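Local atomic coordinates of beta-galacturonidase (Eisenbergiella tayi, PDB entry 6NCW), a protein that hydrolyses beta-galacturonides as a member of glycoside hydrolase family 2, whose relatives include beta-glucuronidases. Residues Trp21-Ile26 with Ala33-Pro38; Leu70-Val75 with His110-Ile115; Lys261-Asn266 with Pro460-Glu465. All coordinates share one frame; numbering follows the deposited sequence.

Interaction 1 (Trp21-Ile26 with Ala33-Pro38); sequences WNFHTI and AVIQAP
Trp21 and Ala37 exchange backbone hydrogen bonds in both directions, Ala37 N to Trp21 O at 2.9 Å and Trp21 N to Ala37 O at 3.0 Å. Two residues along, Phe23 and Ile35 do the same, with Ile35 N on Phe23 O at 2.9 Å and Phe23 N on Ile35 O also at 2.9 Å. Asn22 and Gln36 form the non-hydrogen-bonded pair between them, as the antiparallel pairing of this hairpin requires. Toward the turn a water takes over, donating to Ala33 O (3.0 Å) and accepting from Thr25 N. His24 bonds within its own strand: ND1 reaches Thr25 O at 3.2 Å, with the oxygen in the imidazole plane but the nitrogen well above the carbonyl plane.

Packing follows the faces of the hairpin. Phe23 and Ala37 share a face, which sets their CB atoms 3.6 Å apart. Phe23 CG lies anti to the backbone N (chi1 173°), and this brings the ring edge at CD1 to Ile35 CG1. Tyr46 meets this ring edge-to-face. On the other face, Asn22 and Gln36 lie side by side. Nearer the turn, Val34 CG1 touches Asn22 CB while its CG2 approaches His24 CD2. The backbone bonds thus fix the register, with Trp21, Phe23 and Ala37 buried on one face, while Gln36, on the face shared with Asn22, hydrogen-bonds through NE2 to Glu325 O of the second subunit.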
loop_
_atom_site.group_PDB
_atom_site.type_symbol
_atom_site.label_atom_id
_atom_site.label_comp_id
_atom_site.label_asym_id
_atom_site.label_seq_id
_atom_site.Cartn_x
_atom_site.Cartn_y
_atom_site.Cartn_z
ATOM N N TRP A 21 32.695 11.089 9.281
ATOM C CA TRP A 21 33.158 12.329 9.884
ATOM C C TRP A 21 32.299 12.636 11.102
ATOM O O TRP A 21 31.214 12.078 11.277
ATOM C CB TRP A 21 33.066 13.523 8.927
ATOM C CG TRP A 21 33.853 13.474 7.648
ATOM C CD1 TRP A 21 34.229 12.367 6.927
ATOM C CD2 TRP A 21 34.354 14.609 6.934
ATOM N NE1 TRP A 21 34.937 12.756 5.798
ATOM C CE2 TRP A 21 35.024 14.128 5.787
ATOM C CE3 TRP A 21 34.294 15.998 7.154
ATOM C CZ2 TRP A 21 35.619 14.977 4.867
ATOM C CZ3 TRP A 21 34.886 16.840 6.236
ATOM C CH2 TRP A 21 35.535 16.327 5.102
ATOM N N ASN A 22 32.777 13.552 11.937
ATOM C CA ASN A 22 31.974 14.007 13.062
ATOM C C ASN A 22 31.017 15.083 12.586
ATOM O O ASN A 22 31.416 15.990 11.853
ATOM C CB ASN A 22 32.857 14.552 14.183
ATOM C CG ASN A 22 33.517 13.455 14.972
ATOM O OD1 ASN A 22 32.964 12.368 15.131
ATOM N ND2 ASN A 22 34.701 13.731 15.474
ATOM N N PHE A 23 29.758 14.984 13.033
ATOM C CA PHE A 23 28.660 15.808 12.556
ATOM C C PHE A 23 27.844 16.341 13.722
ATOM O O PHE A 23 27.515 15.603 14.652
ATOM C CB PHE A 23 27.742 15.000 11.613
ATOM C CG PHE A 23 26.476 15.729 11.195
ATOM C CD1 PHE A 23 25.266 15.497 11.845
ATOM C CD2 PHE A 23 26.494 16.618 10.130
ATOM C CE1 PHE A 23 24.094 16.155 11.445
ATOM C CE2 PHE A 23 25.334 17.282 9.728
ATOM C CZ PHE A 23 24.129 17.047 10.382
ATOM N N HIS A 24 27.497 17.624 13.650
ATOM C CA HIS A 24 26.511 18.198 14.550
ATOM C C HIS A 24 25.912 19.437 13.887
ATOM O O HIS A 24 26.593 20.130 13.126
ATOM C CB HIS A 24 27.117 18.521 15.930
ATOM C CG HIS A 24 28.213 19.535 15.906
ATOM N ND1 HIS A 24 27.973 20.891 15.967
ATOM C CD2 HIS A 24 29.558 19.391 15.855
ATOM C CE1 HIS A 24 29.122 21.539 15.947
ATOM N NE2 HIS A 24 30.099 20.652 15.874
ATOM N N THR A 25 24.611 19.668 14.132
ATOM C CA THR A 25 23.969 20.906 13.708
ATOM C C THR A 25 24.478 22.076 14.558
ATOM O O THR A 25 24.945 21.895 15.685
ATOM C CB THR A 25 22.441 20.814 13.838
ATOM O OG1 THR A 25 22.084 20.609 15.213
ATOM C CG2 THR A 25 21.876 19.681 12.985
ATOM N N ILE A 26 24.374 23.292 14.016
ATOM C CA ILE A 26 24.750 24.486 14.767
ATOM C C ILE A 26 23.653 25.535 14.670
ATOM O O ILE A 26 22.805 25.507 13.779
ATOM C CB ILE A 26 26.096 25.077 14.306
ATOM C CG1 ILE A 26 26.049 25.456 12.836
ATOM C CG2 ILE A 26 27.221 24.092 14.543
ATOM C CD1 ILE A 26 27.417 25.892 12.299
ATOM N N ALA A 33 24.255 16.936 20.137
ATOM C CA ALA A 33 24.897 15.636 20.005
ATOM C C ALA A 33 25.868 15.633 18.830
ATOM O O ALA A 33 25.540 16.102 17.734
ATOM C CB ALA A 33 23.835 14.552 19.799
ATOM N N VAL A 34 27.067 15.110 19.055
ATOM C CA VAL A 34 27.983 14.808 17.962
ATOM C C VAL A 34 27.739 13.364 17.535
ATOM O O VAL A 34 27.789 12.443 18.356
ATOM C CB VAL A 34 29.443 15.039 18.373
ATOM C CG1 VAL A 34 30.375 14.667 17.233
ATOM C CG2 VAL A 34 29.651 16.500 18.757
ATOM N N ILE A 35 27.439 13.160 16.256
ATOM C CA ILE A 35 27.200 11.816 15.747
ATOM C C ILE A 35 28.216 11.533 14.642
ATOM O O ILE A 35 28.825 12.442 14.079
ATOM C CB ILE A 35 25.744 11.625 15.251
ATOM C CG1 ILE A 35 25.473 12.432 13.996
ATOM C CG2 ILE A 35 24.754 12.093 16.319
ATOM C CD1 ILE A 35 24.918 11.618 12.846
ATOM N N GLN A 36 28.413 10.252 14.344
ATOM C CA GLN A 36 29.314 9.856 13.265
ATOM C C GLN A 36 28.488 9.674 11.999
ATOM O O GLN A 36 27.639 8.781 11.919
ATOM C CB GLN A 36 30.077 8.589 13.638
ATOM C CG GLN A 36 31.037 8.812 14.817
ATOM C CD GLN A 36 31.632 7.518 15.317
ATOM O OE1 GLN A 36 30.939 6.719 15.949
ATOM N NE2 GLN A 36 32.910 7.283 15.003
ATOM N N ALA A 37 28.732 10.524 11.020
ATOM C CA ALA A 37 27.914 10.603 9.835
ATOM C C ALA A 37 28.709 10.177 8.607
ATOM O O ALA A 37 29.926 10.380 8.551
ATOM C CB ALA A 37 27.393 12.030 9.637
ATOM N N PRO A 38 28.058 9.572 7.611
ATOM C CA PRO A 38 28.771 9.209 6.378
ATOM C C PRO A 38 29.047 10.404 5.472
ATOM O O PRO A 38 28.225 11.312 5.320
ATOM C CB PRO A 38 27.812 8.223 5.702
ATOM C CG PRO A 38 26.452 8.633 6.197
ATOM C CD PRO A 38 26.671 9.064 7.630
HETATM O O HOH W 1 23.492 17.554 16.156
#

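Interaction 2 (Leu70-Val75 with His110-Ile115); sequences LEFKGV and HQLEVI
Phe72 and Val114 reach toward each other from facing sheets and overlap alongside, pointing opposite ways, in the interior of a beta sandwich, the jelly-roll-like N-terminal domain of family 2 glycosidases. With CG anti to its carbonyl carbon (chi1 -64°), Phe72 sends its ring across the gap between the sheets, and CE2 comes within 3.7 Å of Val114 CG2. The approach is oblique to the ring. Leu112, by contrast, meets the ring at its edge, its CD1 near the ring plane and 4.4 Å from Phe72 CZ. Val114 divides its two methyls between partners: CG2 serves Phe72, and CG1 lies 4.3 Å from Val75 CG1. Leu112 likewise uses its second branch, CD2, to meet Leu70 CD2 at 4.2 Å. No hydrogen bond crosses, so the contact is wholly apolar, between strand axes 11.6 Å apart at 25°.

The side chains named here are all buried, and neighbours complete the layer. Phe98 of strand 98-105 lays its ring nearly parallel to that of Phe72, Val81 of strand 78-83 touches both Phe72 and Leu112, and Trp21 of strand 19-26 packs on Leu112 and Val114. Leu16, from a loop, touches Leu70 and Leu112.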
loop_
_atom_site.group_PDB
_atom_site.type_symbol
_atom_site.label_atom_id
_atom_site.label_comp_id
_atom_site.label_asym_id
_atom_site.label_seq_id
_atom_site.Cartn_x
_atom_site.Cartn_y
_atom_site.Cartn_z
ATOM N N LEU A 70 42.586 20.713 -1.375
ATOM C CA LEU A 70 41.389 19.969 -0.999
ATOM C C LEU A 70 40.344 20.173 -2.087
ATOM O O LEU A 70 39.906 21.306 -2.314
ATOM C CB LEU A 70 40.851 20.437 0.348
ATOM C CG LEU A 70 41.781 20.211 1.534
ATOM C CD1 LEU A 70 41.562 21.301 2.572
ATOM C CD2 LEU A 70 41.514 18.848 2.129
ATOM N N GLU A 71 39.960 19.093 -2.771
ATOM C CA GLU A 71 38.889 19.161 -3.756
ATOM C C GLU A 71 37.585 18.635 -3.161
ATOM O O GLU A 71 37.536 17.518 -2.629
ATOM C CB GLU A 71 39.214 18.388 -5.031
ATOM C CG GLU A 71 38.073 18.575 -6.068
ATOM C CD GLU A 71 38.291 17.843 -7.372
ATOM O OE1 GLU A 71 39.178 16.964 -7.434
ATOM O OE2 GLU A 71 37.548 18.151 -8.337
ATOM N N PHE A 72 36.541 19.444 -3.256
ATOM C CA PHE A 72 35.194 19.071 -2.833
ATOM C C PHE A 72 34.320 18.879 -4.066
ATOM O O PHE A 72 34.138 19.816 -4.852
ATOM C CB PHE A 72 34.617 20.132 -1.907
ATOM C CG PHE A 72 35.385 20.270 -0.623
ATOM C CD1 PHE A 72 36.517 21.076 -0.561
ATOM C CD2 PHE A 72 34.996 19.566 0.511
ATOM C CE1 PHE A 72 37.245 21.187 0.627
ATOM C CE2 PHE A 72 35.727 19.672 1.700
ATOM C CZ PHE A 72 36.849 20.483 1.752
ATOM N N LYS A 73 33.791 17.668 -4.243
ATOM C CA LYS A 73 32.989 17.398 -5.432
ATOM C C LYS A 73 31.551 17.894 -5.300
ATOM O O LYS A 73 30.902 18.139 -6.320
ATOM C CB LYS A 73 32.989 15.901 -5.747
ATOM C CG LYS A 73 34.340 15.357 -6.216
ATOM C CD LYS A 73 34.747 15.925 -7.567
ATOM C CE LYS A 73 36.028 15.233 -8.066
ATOM N NZ LYS A 73 36.498 15.765 -9.374
ATOM N N GLY A 74 31.039 18.034 -4.082
ATOM C CA GLY A 74 29.777 18.708 -3.879
ATOM C C GLY A 74 29.438 18.869 -2.413
ATOM O O GLY A 74 29.481 17.901 -1.656
ATOM N N VAL A 75 29.096 20.084 -1.998
ATOM C CA VAL A 75 28.586 20.352 -0.658
ATOM C C VAL A 75 27.233 21.037 -0.821
ATOM O O VAL A 75 27.144 22.091 -1.470
ATOM C CB VAL A 75 29.547 21.226 0.168
ATOM C CG1 VAL A 75 28.974 21.475 1.561
ATOM C CG2 VAL A 75 30.962 20.601 0.258
ATOM N N HIS A 110 46.226 17.774 10.818
ATOM C CA HIS A 110 45.416 18.976 10.700
ATOM C C HIS A 110 43.943 18.667 10.952
ATOM O O HIS A 110 43.491 17.525 10.818
ATOM C CB HIS A 110 45.597 19.608 9.321
ATOM C CG HIS A 110 47.029 19.855 8.972
ATOM N ND1 HIS A 110 47.716 20.969 9.404
ATOM C CD2 HIS A 110 47.917 19.115 8.265
ATOM C CE1 HIS A 110 48.959 20.917 8.958
ATOM N NE2 HIS A 110 49.109 19.800 8.269
ATOM N N GLN A 111 43.195 19.704 11.324
ATOM C CA GLN A 111 41.755 19.604 11.527
ATOM C C GLN A 111 41.046 20.209 10.324
ATOM O O GLN A 111 41.283 21.373 9.983
ATOM C CB GLN A 111 41.320 20.313 12.806
ATOM C CG GLN A 111 41.606 19.519 14.074
ATOM C CD GLN A 111 43.089 19.484 14.398
ATOM O OE1 GLN A 111 43.808 20.481 14.209
ATOM N NE2 GLN A 111 43.566 18.331 14.873
ATOM N N LEU A 112 40.192 19.415 9.681
ATOM C CA LEU A 112 39.331 19.870 8.595
ATOM C C LEU A 112 37.904 19.989 9.109
ATOM O O LEU A 112 37.374 19.049 9.718
ATOM C CB LEU A 112 39.374 18.902 7.414
ATOM C CG LEU A 112 38.471 19.269 6.231
ATOM C CD1 LEU A 112 38.786 20.661 5.695
ATOM C CD2 LEU A 112 38.616 18.228 5.131
ATOM N N GLU A 113 37.288 21.138 8.876
ATOM C CA GLU A 113 35.897 21.338 9.254
ATOM C C GLU A 113 35.177 22.005 8.099
ATOM O O GLU A 113 35.671 22.994 7.551
ATOM C CB GLU A 113 35.751 22.183 10.521
ATOM C CG GLU A 113 34.292 22.481 10.885
ATOM C CD GLU A 113 34.147 23.246 12.190
ATOM O OE1 GLU A 113 35.073 24.024 12.533
ATOM O OE2 GLU A 113 33.105 23.066 12.877
ATOM N N VAL A 114 34.028 21.451 7.724
ATOM C CA VAL A 114 33.186 22.005 6.675
ATOM C C VAL A 114 31.861 22.403 7.306
ATOM O O VAL A 114 31.203 21.580 7.955
ATOM C CB VAL A 114 32.970 21.002 5.534
ATOM C CG1 VAL A 114 32.146 21.634 4.421
ATOM C CG2 VAL A 114 34.299 20.518 5.017
ATOM N N ILE A 115 31.489 23.669 7.146
ATOM C CA ILE A 115 30.168 24.143 7.543
ATOM C C ILE A 115 29.294 24.056 6.295
ATOM O O ILE A 115 29.552 24.742 5.300
ATOM C CB ILE A 115 30.206 25.575 8.095
ATOM C CG1 ILE A 115 31.349 25.764 9.105
ATOM C CG2 ILE A 115 28.862 25.938 8.720
ATOM C CD1 ILE A 115 31.149 24.997 10.373
#

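Interaction 3 (Lys261-Asn266 with Pro460-Glu465); sequences KDILLN and PFLITE
Ile263 and Pro460 meet beneath the TIM barrel, where the short strand 262-265, antiparallel partner of strand 256-259 and also of barrel strand 268-276, lies against the N-terminal start of the parallel barrel strand 461-466. The CB of Ile263 is directed toward that barrel strand. CG1, anti to the carbonyl carbon (chi1 -55°), lands on the proline ring, 3.6 Å from Pro460 CB and 4.0 Å from Pro460 CG, the two side chains meeting at a slant. An extended chi2 carries CD1 onward to Leu462, whose CD1 it reaches at 4.1 Å with the side chains roughly at right angles.

The proline ring also meets the backbone of the same short strand, its CG 3.7 Å from Asp262 O, and Thr258 of strand 256-259 touches it as well. The same barrel strand leads from this floor to the sugar site, for toward its far end Glu465, a galacturonate-binding residue held by a salt bridge to Arg309, hydrogen-bonds through OE1 a glycerol probably from the crystallisation liquor. No direct hydrogen bond joins the two segments. Instead one water links their backbones, donating to Lys261 O at 2.8 Å and accepting from Phe461 N at 2.9 Å.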
loop_
_atom_site.group_PDB
_atom_site.type_symbol
_atom_site.label_atom_id
_atom_site.label_comp_id
_atom_site.label_asym_id
_atom_site.label_seq_id
_atom_site.Cartn_x
_atom_site.Cartn_y
_atom_site.Cartn_z
ATOM N N LYS A 261 17.327 20.624 -39.391
ATOM C CA LYS A 261 16.518 20.097 -38.299
ATOM C C LYS A 261 17.107 18.821 -37.691
ATOM O O LYS A 261 16.400 18.105 -36.974
ATOM C CB LYS A 261 15.077 19.827 -38.780
ATOM C CG LYS A 261 14.318 21.048 -39.310
ATOM C CD LYS A 261 12.911 20.706 -39.817
ATOM C CE LYS A 261 12.084 21.981 -40.102
ATOM N NZ LYS A 261 10.701 21.711 -40.658
ATOM N N ASP A 262 18.371 18.503 -37.971
ATOM C CA ASP A 262 18.967 17.236 -37.549
ATOM C C ASP A 262 20.018 17.464 -36.471
ATOM O O ASP A 262 20.867 18.347 -36.606
ATOM C CB ASP A 262 19.609 16.497 -38.730
ATOM C CG ASP A 262 18.618 16.188 -39.846
ATOM O OD1 ASP A 262 17.460 15.798 -39.555
ATOM O OD2 ASP A 262 19.011 16.335 -41.023
ATOM N N ILE A 263 19.967 16.655 -35.418
ATOM C CA ILE A 263 21.081 16.523 -34.485
ATOM C C ILE A 263 21.923 15.352 -34.969
ATOM O O ILE A 263 21.444 14.216 -35.022
ATOM C CB ILE A 263 20.588 16.292 -33.049
ATOM C CG1 ILE A 263 19.619 17.391 -32.617
ATOM C CG2 ILE A 263 21.755 16.249 -32.082
ATOM C CD1 ILE A 263 18.979 17.113 -31.240
ATOM N N LEU A 264 23.173 15.620 -35.332
ATOM C CA LEU A 264 24.023 14.627 -35.970
ATOM C C LEU A 264 25.092 14.161 -34.993
ATOM O O LEU A 264 25.857 14.975 -34.469
ATOM C CB LEU A 264 24.672 15.189 -37.232
ATOM C CG LEU A 264 23.821 15.693 -38.393
ATOM C CD1 LEU A 264 24.749 16.267 -39.455
ATOM C CD2 LEU A 264 22.964 14.576 -38.965
ATOM N N LEU A 265 25.160 12.855 -34.769
ATOM C CA LEU A 265 26.239 12.246 -33.999
ATOM C C LEU A 265 27.091 11.413 -34.949
ATOM O O LEU A 265 26.599 10.440 -35.525
ATOM C CB LEU A 265 25.673 11.384 -32.875
ATOM C CG LEU A 265 26.651 10.498 -32.135
ATOM C CD1 LEU A 265 27.581 11.335 -31.281
ATOM C CD2 LEU A 265 25.867 9.527 -31.302
ATOM N N ASN A 266 28.360 11.792 -35.120
ATOM C CA ASN A 266 29.237 11.106 -36.081
ATOM C C ASN A 266 28.588 11.016 -37.457
ATOM O O ASN A 266 28.739 10.017 -38.166
ATOM C CB ASN A 266 29.622 9.708 -35.599
ATOM C CG ASN A 266 30.398 9.744 -34.314
ATOM O OD1 ASN A 266 30.991 10.765 -33.983
ATOM N ND2 ASN A 266 30.382 8.645 -33.568
ATOM N N PRO A 460 16.729 21.966 -34.987
ATOM C CA PRO A 460 16.269 20.723 -34.354
ATOM C C PRO A 460 15.366 21.027 -33.166
ATOM O O PRO A 460 15.505 22.056 -32.507
ATOM C CB PRO A 460 17.571 20.048 -33.910
ATOM C CG PRO A 460 18.628 20.654 -34.775
ATOM C CD PRO A 460 18.197 22.061 -35.003
ATOM N N PHE A 461 14.444 20.109 -32.887
ATOM C CA PHE A 461 13.398 20.306 -31.890
ATOM C C PHE A 461 13.317 19.064 -31.017
ATOM O O PHE A 461 13.223 17.946 -31.536
ATOM C CB PHE A 461 12.051 20.601 -32.589
ATOM C CG PHE A 461 10.838 20.658 -31.659
ATOM C CD1 PHE A 461 10.639 21.733 -30.802
ATOM C CD2 PHE A 461 9.873 19.664 -31.699
ATOM C CE1 PHE A 461 9.519 21.796 -29.974
ATOM C CE2 PHE A 461 8.749 19.724 -30.880
ATOM C CZ PHE A 461 8.579 20.786 -30.018
ATOM N N LEU A 462 13.354 19.261 -29.697
ATOM C CA LEU A 462 13.217 18.190 -28.713
ATOM C C LEU A 462 12.062 18.505 -27.770
ATOM O O LEU A 462 11.837 19.672 -27.437
ATOM C CB LEU A 462 14.508 18.016 -27.889
ATOM C CG LEU A 462 15.723 17.363 -28.540
ATOM C CD1 LEU A 462 16.945 17.517 -27.658
ATOM C CD2 LEU A 462 15.428 15.887 -28.835
ATOM N N ILE A 463 11.322 17.471 -27.365
ATOM C CA ILE A 463 10.438 17.536 -26.199
ATOM C C ILE A 463 11.274 17.147 -24.979
ATOM O O ILE A 463 11.628 15.977 -24.800
ATOM C CB ILE A 463 9.224 16.608 -26.340
ATOM C CG1 ILE A 463 8.342 17.024 -27.528
ATOM C CG2 ILE A 463 8.414 16.589 -25.024
ATOM C CD1 ILE A 463 7.905 18.474 -27.469
ATOM N N THR A 464 11.611 18.124 -24.145
ATOM C CA THR A 464 12.508 17.862 -23.030
ATOM C C THR A 464 11.774 17.415 -21.772
ATOM O O THR A 464 12.436 16.968 -20.826
ATOM C CB THR A 464 13.371 19.100 -22.726
ATOM O OG1 THR A 464 12.610 20.300 -22.930
ATOM C CG2 THR A 464 14.591 19.093 -23.632
ATOM N N GLU A 465 10.439 17.502 -21.757
ATOM C CA GLU A 465 9.588 16.931 -20.708
ATOM C C GLU A 465 8.234 16.592 -21.307
ATOM O O GLU A 465 7.648 17.435 -21.982
ATOM C CB GLU A 465 9.375 17.904 -19.533
ATOM C CG GLU A 465 10.576 18.032 -18.613
ATOM C CD GLU A 465 10.425 19.120 -17.555
ATOM O OE1 GLU A 465 11.483 19.668 -17.165
ATOM O OE2 GLU A 465 9.280 19.423 -17.119
HETATM O O HOH W 2 14.675 17.943 -34.756
#

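From the N terminus, interaction 1 closes first, a short hairpin connection that puts strand 35-39 at one edge of a six-stranded sheet. Interaction 2 follows in series and closes a longer excursion, joining strand 68-72 of the facing sheet to strand 109-117 of the same six-stranded sheet. The two touch directly: Trp21 CH2 lies 3.6 Å from Leu112 CD2, so the hairpin contributes to the sandwich core. Interaction 3 opens later and spans almost two hundred residues, tying the entry hairpin of the TIM barrel to one of its later strands. None of the loops nests or crosses. Interaction 3 is remote, its centre about 40 Å from that of interaction 2.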